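Local coordinates for putative acetyltransferase (Clostridium difficile, PDB 3DSB), which probably transfers acyl groups, as expected of a GNAT-family acetyltransferase, and binds trimethyl glycine in a pocket shared between two subunits, at residues L124-E129 and A135-L140. Sequence-based numbering, arbitrary orientation.
Sequences LYVEKE and ATYESL. With BET (trimethyl glycine), chain F.
Y137 O accepts a 2.8 Å backbone hydrogen bond from L140 N, and the Y137 side chain reaches from this turn to L124 on the facing strand. L124 and Y137 approach from opposite directions. The L124 methyl CD2 lies over one face of the Y137 ring in a CH-pi contact, 3.8 Å from the ring centroid and 23° off the normal. It is displaced toward the hydroxyl-bearing rim of the ring, with CD2 3.5 Å from Y137 CZ. The second L124 methyl, CD1, meets the ring at Y137 CE2, 3.7 Å away. With chi1 61° L124 CG lies between the backbone N and the carbonyl carbon, and chi2 77° then brings both methyls to the ring. V126 CG1 adds a looser contact at the ring edge, 4.3 Å from Y137 CE2.

The side chain of Y125 points away from the helix. Its OH is hydrogen-bonded to E75 of the second subunit. A methyl of trimethyl glycine, C3, lies 3.0 Å from Y125 OH, near the ring plane. E32 and K34 also line this pocket, and S77 OG of the second subunit is hydrogen-bonded to the ligand.

The contact packs helix 133-138 against strand 119-127, consecutive elements of the GNAT fold. F106 of helix 101-115 also covers L124, and M142 touches both L124 and Y137. On its outer edge the strand pairs antiparallel with the second subunit, whose Y150 meets the Y137 ring.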
loop_
_atom_site.group_PDB
_atom_site.type_symbol
_atom_site.label_atom_id
_atom_site.label_comp_id
_atom_site.label_asym_id
_atom_site.label_seq_id
_atom_site.Cartn_x
_atom_site.Cartn_y
_atom_site.Cartn_z
ATOM N N LEU A 124 0.485 2.952 -8.608
ATOM C CA LEU A 124 0.174 4.202 -7.930
ATOM C C LEU A 124 -1.330 4.383 -7.970
ATOM O O LEU A 124 -2.030 3.755 -8.805
ATOM C CB LEU A 124 0.926 5.414 -8.517
ATOM C CG LEU A 124 0.671 5.779 -9.983
ATOM C CD1 LEU A 124 -0.660 6.513 -10.197
ATOM C CD2 LEU A 124 1.832 6.634 -10.536
ATOM N N TYR A 125 -1.851 5.250 -7.105
ATOM C CA TYR A 125 -3.279 5.685 -7.242
ATOM C C TYR A 125 -3.301 7.198 -7.412
ATOM O O TYR A 125 -2.445 7.912 -6.859
ATOM C CB TYR A 125 -4.200 5.177 -6.081
ATOM C CG TYR A 125 -3.764 5.637 -4.684
ATOM C CD1 TYR A 125 -4.204 6.874 -4.175
ATOM C CD2 TYR A 125 -2.867 4.884 -3.908
ATOM C CE1 TYR A 125 -3.772 7.358 -2.923
ATOM C CE2 TYR A 125 -2.478 5.330 -2.628
ATOM C CZ TYR A 125 -2.904 6.585 -2.163
ATOM O OH TYR A 125 -2.496 7.117 -0.929
ATOM N N VAL A 126 -4.282 7.680 -8.172
ATOM C CA VAL A 126 -4.413 9.101 -8.460
ATOM C C VAL A 126 -5.875 9.516 -8.519
ATOM O O VAL A 126 -6.736 8.721 -8.904
ATOM C CB VAL A 126 -3.671 9.434 -9.792
ATOM C CG1 VAL A 126 -4.271 8.687 -11.009
ATOM C CG2 VAL A 126 -3.599 10.951 -10.039
ATOM N N GLU A 127 -6.160 10.747 -8.124
ATOM C CA GLU A 127 -7.536 11.238 -8.207
ATOM C C GLU A 127 -8.092 11.089 -9.608
ATOM O O GLU A 127 -7.393 11.378 -10.591
ATOM C CB GLU A 127 -7.594 12.734 -7.848
ATOM C CG GLU A 127 -7.349 13.065 -6.439
ATOM C CD GLU A 127 -7.353 14.592 -6.176
ATOM O OE1 GLU A 127 -7.535 15.373 -7.128
ATOM O OE2 GLU A 127 -7.141 14.982 -5.014
ATOM N N LYS A 128 -9.371 10.724 -9.705
ATOM C CA LYS A 128 -10.011 10.579 -11.028
ATOM C C LYS A 128 -10.080 11.929 -11.764
ATOM O O LYS A 128 -10.132 11.959 -12.988
ATOM C CB LYS A 128 -11.436 10.001 -10.915
ATOM C CG LYS A 128 -11.457 8.575 -10.409
ATOM C CD LYS A 128 -12.873 8.025 -10.361
ATOM C CE LYS A 128 -12.857 6.566 -9.887
ATOM N NZ LYS A 128 -14.231 6.067 -9.570
ATOM N N GLU A 129 -10.083 13.009 -10.991
ATOM C CA GLU A 129 -10.183 14.365 -11.558
ATOM C C GLU A 129 -8.927 14.874 -12.219
ATOM O O GLU A 129 -8.946 15.920 -12.887
ATOM C CB GLU A 129 -10.621 15.374 -10.490
ATOM C CG GLU A 129 -12.026 15.168 -10.031
ATOM C CD GLU A 129 -12.141 14.148 -8.920
ATOM O OE1 GLU A 129 -11.085 13.617 -8.466
ATOM O OE2 GLU A 129 -13.301 13.879 -8.510
ATOM N N ALA A 135 -2.306 10.493 -19.653
ATOM C CA ALA A 135 -1.314 10.696 -20.715
ATOM C C ALA A 135 0.098 10.646 -20.162
ATOM O O ALA A 135 0.996 10.086 -20.786
ATOM C CB ALA A 135 -1.549 12.035 -21.433
ATOM N N THR A 136 0.299 11.285 -19.013
ATOM C CA THR A 136 1.611 11.295 -18.378
ATOM C C THR A 136 2.077 9.878 -18.053
ATOM O O THR A 136 3.200 9.507 -18.380
ATOM C CB THR A 136 1.589 12.150 -17.111
ATOM O OG1 THR A 136 1.410 13.526 -17.482
ATOM C CG2 THR A 136 2.884 11.996 -16.310
ATOM N N TYR A 137 1.219 9.091 -17.405
ATOM C CA TYR A 137 1.647 7.730 -17.058
ATOM C C TYR A 137 1.738 6.809 -18.255
ATOM O O TYR A 137 2.644 5.959 -18.345
ATOM C CB TYR A 137 0.757 7.122 -15.972
ATOM C CG TYR A 137 0.803 7.936 -14.719
ATOM C CD1 TYR A 137 2.018 8.431 -14.220
ATOM C CD2 TYR A 137 -0.380 8.236 -14.031
ATOM C CE1 TYR A 137 2.048 9.207 -13.068
ATOM C CE2 TYR A 137 -0.362 8.989 -12.881
ATOM C CZ TYR A 137 0.846 9.463 -12.386
ATOM O OH TYR A 137 0.854 10.227 -11.248
ATOM N N GLU A 138 0.807 6.955 -19.198
ATOM C CA GLU A 138 0.882 6.146 -20.420
ATOM C C GLU A 138 2.195 6.327 -21.165
ATOM O O GLU A 138 2.756 5.384 -21.696
ATOM C CB GLU A 138 -0.261 6.483 -21.358
ATOM C CG GLU A 138 -1.241 5.367 -21.470
ATOM C CD GLU A 138 -2.378 5.452 -20.485
ATOM O OE1 GLU A 138 -3.538 5.419 -21.004
ATOM O OE2 GLU A 138 -2.120 5.534 -19.236
ATOM N N SER A 139 2.705 7.547 -21.178
ATOM C CA SER A 139 3.987 7.802 -21.842
ATOM C C SER A 139 5.153 7.111 -21.125
ATOM O O SER A 139 6.254 6.959 -21.692
ATOM C CB SER A 139 4.236 9.305 -21.986
ATOM O OG SER A 139 3.432 9.821 -23.034
ATOM N N LEU A 140 4.921 6.728 -19.866
ATOM C CA LEU A 140 5.910 5.998 -19.088
ATOM C C LEU A 140 5.599 4.485 -19.013
ATOM O O LEU A 140 6.156 3.769 -18.173
ATOM C CB LEU A 140 6.004 6.608 -17.682
ATOM C CG LEU A 140 6.688 7.992 -17.663
ATOM C CD1 LEU A 140 6.205 8.748 -16.440
ATOM C CD2 LEU A 140 8.188 7.813 -17.660
HETATM N N BET F . -4.343 10.547 0.743
HETATM C CA BET F . -3.365 10.317 1.839
HETATM C C BET F . -2.055 11.064 1.831
HETATM O O BET F . -0.879 10.516 2.062
HETATM O OXT BET F . -2.288 12.277 1.758
HETATM C C1 BET F . -5.717 10.715 1.240
HETATM C C2 BET F . -3.998 11.673 -0.138
HETATM C C3 BET F . -4.327 9.288 0.013
#